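Local coordinates for Hth-type dhaklm operon transcriptional activator DHAS (Lactococcus lactis, PDB 2IU5), which activates transcription of the dhaKLM operon as a TetR-family, DNA-binding homodimer, in complex with DhaQ and upon activation by dihydroxyacetone, at residues L61-I73 / L89-I103. The protein carries 1 engineered substitution. Residues are numbered along the deposited sequence; the frame is centred on the assembly and turned at random.
Sequences LSWIFENDFAELI and LLRYLDENQIFYQKI
Tyr92 OH is gripped twice: it donates to Asp68 OD2 at 2.6 Å and accepts from Tyr100 OH at 2.6 Å, the latter reaching it in the plane of the Tyr92 ring. The carboxylate stands almost perpendicular to that ring, planes 89° apart, and OD2 receives the phenol on its anti lone pair. Lys23 of helix 13-28 forms a salt bridge with the same oxygen, while Asn67 ND2 donates to Asp68 OD1 at 2.9 Å, so both oxygens are engaged. A chi1 of 166°, which sets CG opposite the main-chain N, carries the Tyr92 ring across to Asp68 and Leu72; Leu72 CD1 lies over one ring face, 3.8 Å from the ring centroid, and the Tyr92 edge meets the face of Phe69 in a T-shaped pair. Phe69 is a knob among Leu89, Tyr92, Leu93 and Tyr100. Farther along, Phe65 CZ packs on Ile103 CG2 at 3.6 Å, and Leu61 CD2 on Phe99 CZ at 3.6 Å. A phenylalanine in place of Tyr92 would probably leave Asp68 without its phenol donor and Tyr100 OH without its acceptor. Helix 57-73 follows the predicted helix-turn-helix and leads from the DNA-binding part into the core. An ordered, largely buried hydroxyl-hydroxyl-carboxylate chain within apolar packing ties it to helices 82-95 and 97-106, with Lys23 probably stabilising the negative charge of Asp68.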
loop_
_atom_site.group_PDB
_atom_site.type_symbol
_atom_site.label_atom_id
_atom_site.label_comp_id
_atom_site.label_asym_id
_atom_site.label_seq_id
_atom_site.Cartn_x
_atom_site.Cartn_y
_atom_site.Cartn_z
ATOM N N LEU A 61 0.551 -9.874 22.721
ATOM C CA LEU A 61 0.815 -9.495 21.318
ATOM C C LEU A 61 0.645 -7.999 21.130
ATOM O O LEU A 61 1.510 -7.347 20.531
ATOM C CB LEU A 61 -0.133 -10.233 20.358
ATOM C CG LEU A 61 0.192 -11.675 19.978
ATOM C CD1 LEU A 61 -0.926 -12.129 19.067
ATOM C CD2 LEU A 61 1.544 -11.688 19.229
ATOM N N SER A 62 -0.455 -7.448 21.631
ATOM C CA SER A 62 -0.727 -6.023 21.481
ATOM C C SER A 62 0.444 -5.231 22.047
ATOM O O SER A 62 0.913 -4.245 21.449
ATOM C CB SER A 62 -2.014 -5.672 22.221
ATOM O OG SER A 62 -3.122 -6.193 21.509
ATOM N N TRP A 63 0.930 -5.660 23.207
ATOM C CA TRP A 63 2.026 -4.967 23.869
ATOM C C TRP A 63 3.293 -5.052 23.024
ATOM O O TRP A 63 4.017 -4.053 22.855
ATOM C CB TRP A 63 2.257 -5.518 25.300
ATOM C CG TRP A 63 3.272 -4.677 26.014
ATOM C CD1 TRP A 63 3.036 -3.512 26.662
ATOM C CD2 TRP A 63 4.677 -4.928 26.132
ATOM N NE1 TRP A 63 4.194 -3.010 27.187
ATOM C CE2 TRP A 63 5.222 -3.858 26.875
ATOM C CE3 TRP A 63 5.532 -5.941 25.687
ATOM C CZ2 TRP A 63 6.577 -3.773 27.192
ATOM C CZ3 TRP A 63 6.879 -5.855 25.999
ATOM C CH2 TRP A 63 7.389 -4.774 26.745
ATOM N N ILE A 64 3.570 -6.234 22.482
ATOM C CA ILE A 64 4.749 -6.410 21.642
ATOM C C ILE A 64 4.691 -5.458 20.446
ATOM O O ILE A 64 5.683 -4.808 20.119
ATOM C CB ILE A 64 4.847 -7.861 21.181
ATOM C CG1 ILE A 64 5.380 -8.709 22.335
ATOM C CG2 ILE A 64 5.775 -8.005 19.989
ATOM C CD1 ILE A 64 5.090 -10.203 22.114
ATOM N N PHE A 65 3.534 -5.374 19.802
ATOM C CA PHE A 65 3.414 -4.533 18.606
ATOM C C PHE A 65 3.673 -3.077 18.996
ATOM O O PHE A 65 4.414 -2.345 18.317
ATOM C CB PHE A 65 1.995 -4.648 18.035
ATOM C CG PHE A 65 1.610 -6.030 17.565
ATOM C CD1 PHE A 65 2.561 -6.958 17.162
ATOM C CD2 PHE A 65 0.273 -6.383 17.535
ATOM C CE1 PHE A 65 2.162 -8.227 16.733
ATOM C CE2 PHE A 65 -0.117 -7.635 17.112
ATOM C CZ PHE A 65 0.818 -8.545 16.719
ATOM N N GLU A 66 3.077 -2.628 20.093
ATOM C CA GLU A 66 3.201 -1.214 20.459
ATOM C C GLU A 66 4.627 -0.899 20.890
ATOM O O GLU A 66 5.201 0.124 20.504
ATOM C CB GLU A 66 2.268 -0.902 21.614
ATOM C CG GLU A 66 0.816 -0.883 21.244
ATOM C CD GLU A 66 -0.061 -0.679 22.469
ATOM O OE1 GLU A 66 0.377 -0.967 23.616
ATOM O OE2 GLU A 66 -1.197 -0.226 22.267
ATOM N N ASN A 67 5.204 -1.777 21.691
ATOM C CA ASN A 67 6.515 -1.518 22.265
ATOM C C ASN A 67 7.609 -1.624 21.214
ATOM O O ASN A 67 8.498 -0.779 21.149
ATOM C CB ASN A 67 6.813 -2.564 23.326
ATOM C CG ASN A 67 8.229 -2.452 23.854
ATOM O OD1 ASN A 67 8.486 -1.657 24.754
ATOM N ND2 ASN A 67 9.158 -3.246 23.295
ATOM N N ASP A 68 7.554 -2.662 20.391
ATOM C CA ASP A 68 8.715 -2.968 19.553
ATOM C C ASP A 68 8.848 -1.903 18.462
ATOM O O ASP A 68 9.947 -1.422 18.184
ATOM C CB ASP A 68 8.588 -4.355 18.919
ATOM C CG ASP A 68 8.936 -5.479 19.892
ATOM O OD1 ASP A 68 9.140 -5.204 21.099
ATOM O OD2 ASP A 68 9.005 -6.629 19.424
ATOM N N PHE A 69 7.733 -1.533 17.833
ATOM C CA PHE A 69 7.788 -0.513 16.791
ATOM C C PHE A 69 8.157 0.859 17.319
ATOM O O PHE A 69 8.921 1.572 16.668
ATOM C CB PHE A 69 6.510 -0.491 15.953
ATOM C CG PHE A 69 6.403 -1.676 15.034
ATOM C CD1 PHE A 69 6.957 -1.638 13.761
ATOM C CD2 PHE A 69 5.751 -2.842 15.441
ATOM C CE1 PHE A 69 6.854 -2.758 12.908
ATOM C CE2 PHE A 69 5.642 -3.959 14.599
ATOM C CZ PHE A 69 6.191 -3.920 13.335
ATOM N N ALA A 70 7.636 1.240 18.479
ATOM C CA ALA A 70 8.045 2.515 19.094
ATOM C C ALA A 70 9.525 2.527 19.462
ATOM O O ALA A 70 10.217 3.533 19.285
ATOM C CB ALA A 70 7.204 2.788 20.328
ATOM N N GLU A 71 10.016 1.403 19.977
ATOM C CA GLU A 71 11.393 1.334 20.411
ATOM C C GLU A 71 12.301 1.534 19.215
ATOM O O GLU A 71 13.317 2.231 19.317
ATOM C CB GLU A 71 11.672 0.021 21.126
ATOM C CG GLU A 71 11.074 0.024 22.513
ATOM C CD GLU A 71 11.706 -0.990 23.443
ATOM O OE1 GLU A 71 12.301 -1.969 22.928
ATOM O OE2 GLU A 71 11.594 -0.784 24.679
ATOM N N LEU A 72 11.918 0.926 18.096
ATOM C CA LEU A 72 12.758 0.935 16.902
ATOM C C LEU A 72 12.747 2.290 16.218
ATOM O O LEU A 72 13.781 2.732 15.693
ATOM C CB LEU A 72 12.323 -0.153 15.924
ATOM C CG LEU A 72 12.659 -1.574 16.387
ATOM C CD1 LEU A 72 11.726 -2.561 15.704
ATOM C CD2 LEU A 72 14.113 -1.938 16.150
ATOM N N ILE A 73 11.598 2.950 16.217
ATOM C CA ILE A 73 11.452 4.182 15.439
ATOM C C ILE A 73 11.771 5.404 16.306
ATOM O O ILE A 73 12.481 6.306 15.867
ATOM C CB ILE A 73 10.060 4.225 14.766
ATOM C CG1 ILE A 73 9.915 3.067 13.754
ATOM C CG2 ILE A 73 9.787 5.606 14.136
ATOM C CD1 ILE A 73 8.483 2.820 13.355
ATOM N N LEU A 89 14.705 -1.426 11.866
ATOM C CA LEU A 89 13.371 -1.960 11.623
ATOM C C LEU A 89 13.370 -3.109 10.605
ATOM O O LEU A 89 12.747 -4.170 10.828
ATOM C CB LEU A 89 12.478 -0.803 11.181
ATOM C CG LEU A 89 11.019 -1.131 10.970
ATOM C CD1 LEU A 89 10.409 -1.724 12.229
ATOM C CD2 LEU A 89 10.252 0.108 10.522
ATOM N N LEU A 90 14.051 -2.943 9.471
ATOM C CA LEU A 90 14.131 -4.039 8.505
ATOM C C LEU A 90 14.784 -5.282 9.111
ATOM O O LEU A 90 14.311 -6.398 8.900
ATOM C CB LEU A 90 14.884 -3.611 7.236
ATOM C CG LEU A 90 14.170 -2.490 6.484
ATOM C CD1 LEU A 90 15.037 -2.030 5.292
ATOM C CD2 LEU A 90 12.770 -2.903 6.009
ATOM N N ARG A 91 15.869 -5.099 9.854
ATOM C CA ARG A 91 16.511 -6.210 10.533
ATOM C C ARG A 91 15.586 -6.896 11.530
ATOM O O ARG A 91 15.584 -8.120 11.626
ATOM C CB ARG A 91 17.759 -5.731 11.257
ATOM C CG ARG A 91 18.916 -5.556 10.318
ATOM C CD ARG A 91 20.250 -5.373 11.033
ATOM N NE ARG A 91 21.242 -5.125 10.013
ATOM C CZ ARG A 91 22.414 -4.554 10.258
ATOM N NH1 ARG A 91 22.716 -4.185 11.501
ATOM N NH2 ARG A 91 23.267 -4.362 9.271
ATOM N N TYR A 92 14.809 -6.125 12.271
ATOM C CA TYR A 92 13.871 -6.670 13.243
ATOM C C TYR A 92 12.838 -7.514 12.530
ATOM O O TYR A 92 12.494 -8.624 12.974
ATOM C CB TYR A 92 13.205 -5.508 13.975
ATOM C CG TYR A 92 11.963 -5.894 14.771
ATOM C CD1 TYR A 92 12.071 -6.449 16.044
ATOM C CD2 TYR A 92 10.693 -5.689 14.240
ATOM C CE1 TYR A 92 10.928 -6.792 16.768
ATOM C CE2 TYR A 92 9.551 -6.025 14.942
ATOM C CZ TYR A 92 9.681 -6.576 16.202
ATOM O OH TYR A 92 8.522 -6.894 16.863
ATOM N N LEU A 93 12.323 -7.011 11.412
ATOM C CA LEU A 93 11.293 -7.753 10.674
ATOM C C LEU A 93 11.881 -9.023 10.075
ATOM O O LEU A 93 11.202 -10.060 10.033
ATOM C CB LEU A 93 10.635 -6.894 9.586
ATOM C CG LEU A 93 9.876 -5.724 10.212
ATOM C CD1 LEU A 93 9.461 -4.789 9.082
ATOM C CD2 LEU A 93 8.643 -6.194 10.962
ATOM N N ASP A 94 13.127 -8.979 9.609
ATOM C CA ASP A 94 13.775 -10.199 9.112
ATOM C C ASP A 94 13.974 -11.259 10.221
ATOM O O ASP A 94 13.695 -12.442 10.019
ATOM C CB ASP A 94 15.146 -9.864 8.518
ATOM C CG ASP A 94 15.075 -9.376 7.091
ATOM O OD1 ASP A 94 14.007 -9.543 6.450
ATOM O OD2 ASP A 94 16.098 -8.821 6.611
ATOM N N GLU A 95 14.465 -10.825 11.378
ATOM C CA GLU A 95 14.701 -11.720 12.498
ATOM C C GLU A 95 13.382 -12.339 12.920
ATOM O O GLU A 95 13.314 -13.542 13.232
ATOM C CB GLU A 95 15.302 -10.947 13.664
ATOM C CG GLU A 95 15.481 -11.800 14.886
ATOM C CD GLU A 95 16.346 -11.118 15.920
ATOM O OE1 GLU A 95 17.044 -10.148 15.546
ATOM O OE2 GLU A 95 16.307 -11.569 17.090
ATOM N N ASN A 96 12.338 -11.518 12.924
ATOM C CA ASN A 96 11.043 -11.979 13.393
ATOM C C ASN A 96 10.087 -12.251 12.244
ATOM O O ASN A 96 8.870 -12.069 12.394
ATOM C CB ASN A 96 10.434 -10.961 14.351
ATOM C CG ASN A 96 11.203 -10.861 15.633
ATOM O OD1 ASN A 96 11.089 -11.714 16.515
ATOM N ND2 ASN A 96 12.003 -9.819 15.753
ATOM N N GLN A 97 10.633 -12.677 11.107
ATOM C CA GLN A 97 9.814 -12.851 9.917
ATOM C C GLN A 97 8.735 -13.921 10.134
ATOM O O GLN A 97 7.592 -13.768 9.685
ATOM C CB GLN A 97 10.697 -13.241 8.747
ATOM C CG GLN A 97 9.980 -13.584 7.491
ATOM C CD GLN A 97 10.837 -14.548 6.737
ATOM O OE1 GLN A 97 10.776 -15.761 6.962
ATOM N NE2 GLN A 97 11.658 -14.019 5.839
ATOM N N ILE A 98 9.073 -15.006 10.821
ATOM C CA ILE A 98 8.099 -16.072 10.975
ATOM C C ILE A 98 6.972 -15.598 11.892
ATOM O O ILE A 98 5.795 -15.845 11.628
ATOM C CB ILE A 98 8.723 -17.351 11.511
ATOM C CG1 ILE A 98 9.617 -17.940 10.433
ATOM C CG2 ILE A 98 7.642 -18.322 12.001
ATOM C CD1 ILE A 98 10.317 -19.191 10.819
ATOM N N PHE A 99 7.324 -14.915 12.973
ATOM C CA PHE A 99 6.359 -14.308 13.887
ATOM C C PHE A 99 5.390 -13.454 13.088
ATOM O O PHE A 99 4.167 -13.601 13.240
ATOM C CB PHE A 99 7.144 -13.454 14.895
ATOM C CG PHE A 99 6.325 -12.689 15.909
ATOM C CD1 PHE A 99 5.895 -13.268 17.092
ATOM C CD2 PHE A 99 5.996 -11.367 15.677
ATOM C CE1 PHE A 99 5.151 -12.536 18.012
ATOM C CE2 PHE A 99 5.254 -10.641 16.592
ATOM C CZ PHE A 99 4.829 -11.226 17.761
ATOM N N TYR A 100 5.928 -12.560 12.246
ATOM C CA TYR A 100 5.049 -11.634 11.518
ATOM C C TYR A 100 4.252 -12.312 10.418
ATOM O O TYR A 100 3.095 -11.937 10.177
ATOM C CB TYR A 100 5.741 -10.320 11.079
ATOM C CG TYR A 100 5.895 -9.457 12.298
ATOM C CD1 TYR A 100 4.780 -8.798 12.834
ATOM C CD2 TYR A 100 7.115 -9.303 12.928
ATOM C CE1 TYR A 100 4.871 -8.006 13.959
ATOM C CE2 TYR A 100 7.221 -8.495 14.076
ATOM C CZ TYR A 100 6.089 -7.855 14.572
ATOM O OH TYR A 100 6.162 -7.068 15.690
ATOM N N GLN A 101 4.824 -13.299 9.738
ATOM C CA GLN A 101 4.033 -14.116 8.817
ATOM C C GLN A 101 2.808 -14.678 9.543
ATOM O O GLN A 101 1.682 -14.648 9.013
ATOM C CB GLN A 101 4.826 -15.325 8.325
ATOM C CG GLN A 101 5.935 -15.027 7.379
ATOM C CD GLN A 101 6.613 -16.295 6.910
ATOM O OE1 GLN A 101 6.430 -17.371 7.499
ATOM N NE2 GLN A 101 7.400 -16.182 5.845
ATOM N N LYS A 102 3.031 -15.190 10.754
ATOM C CA LYS A 102 1.925 -15.717 11.537
ATOM C C LYS A 102 0.893 -14.683 11.906
ATOM O O LYS A 102 -0.301 -14.960 11.857
ATOM C CB LYS A 102 2.418 -16.481 12.757
ATOM C CG LYS A 102 3.126 -17.752 12.371
ATOM C CD LYS A 102 3.781 -18.412 13.574
ATOM C CE LYS A 102 4.488 -19.670 13.123
ATOM N NZ LYS A 102 5.396 -20.263 14.152
ATOM N N ILE A 103 1.345 -13.496 12.271
ATOM C CA ILE A 103 0.428 -12.430 12.658
ATOM C C ILE A 103 -0.418 -11.972 11.474
ATOM O O ILE A 103 -1.612 -11.686 11.639
ATOM C CB ILE A 103 1.175 -11.239 13.219
ATOM C CG1 ILE A 103 1.934 -11.623 14.497
ATOM C CG2 ILE A 103 0.205 -10.083 13.468
ATOM C CD1 ILE A 103 1.082 -12.271 15.549
#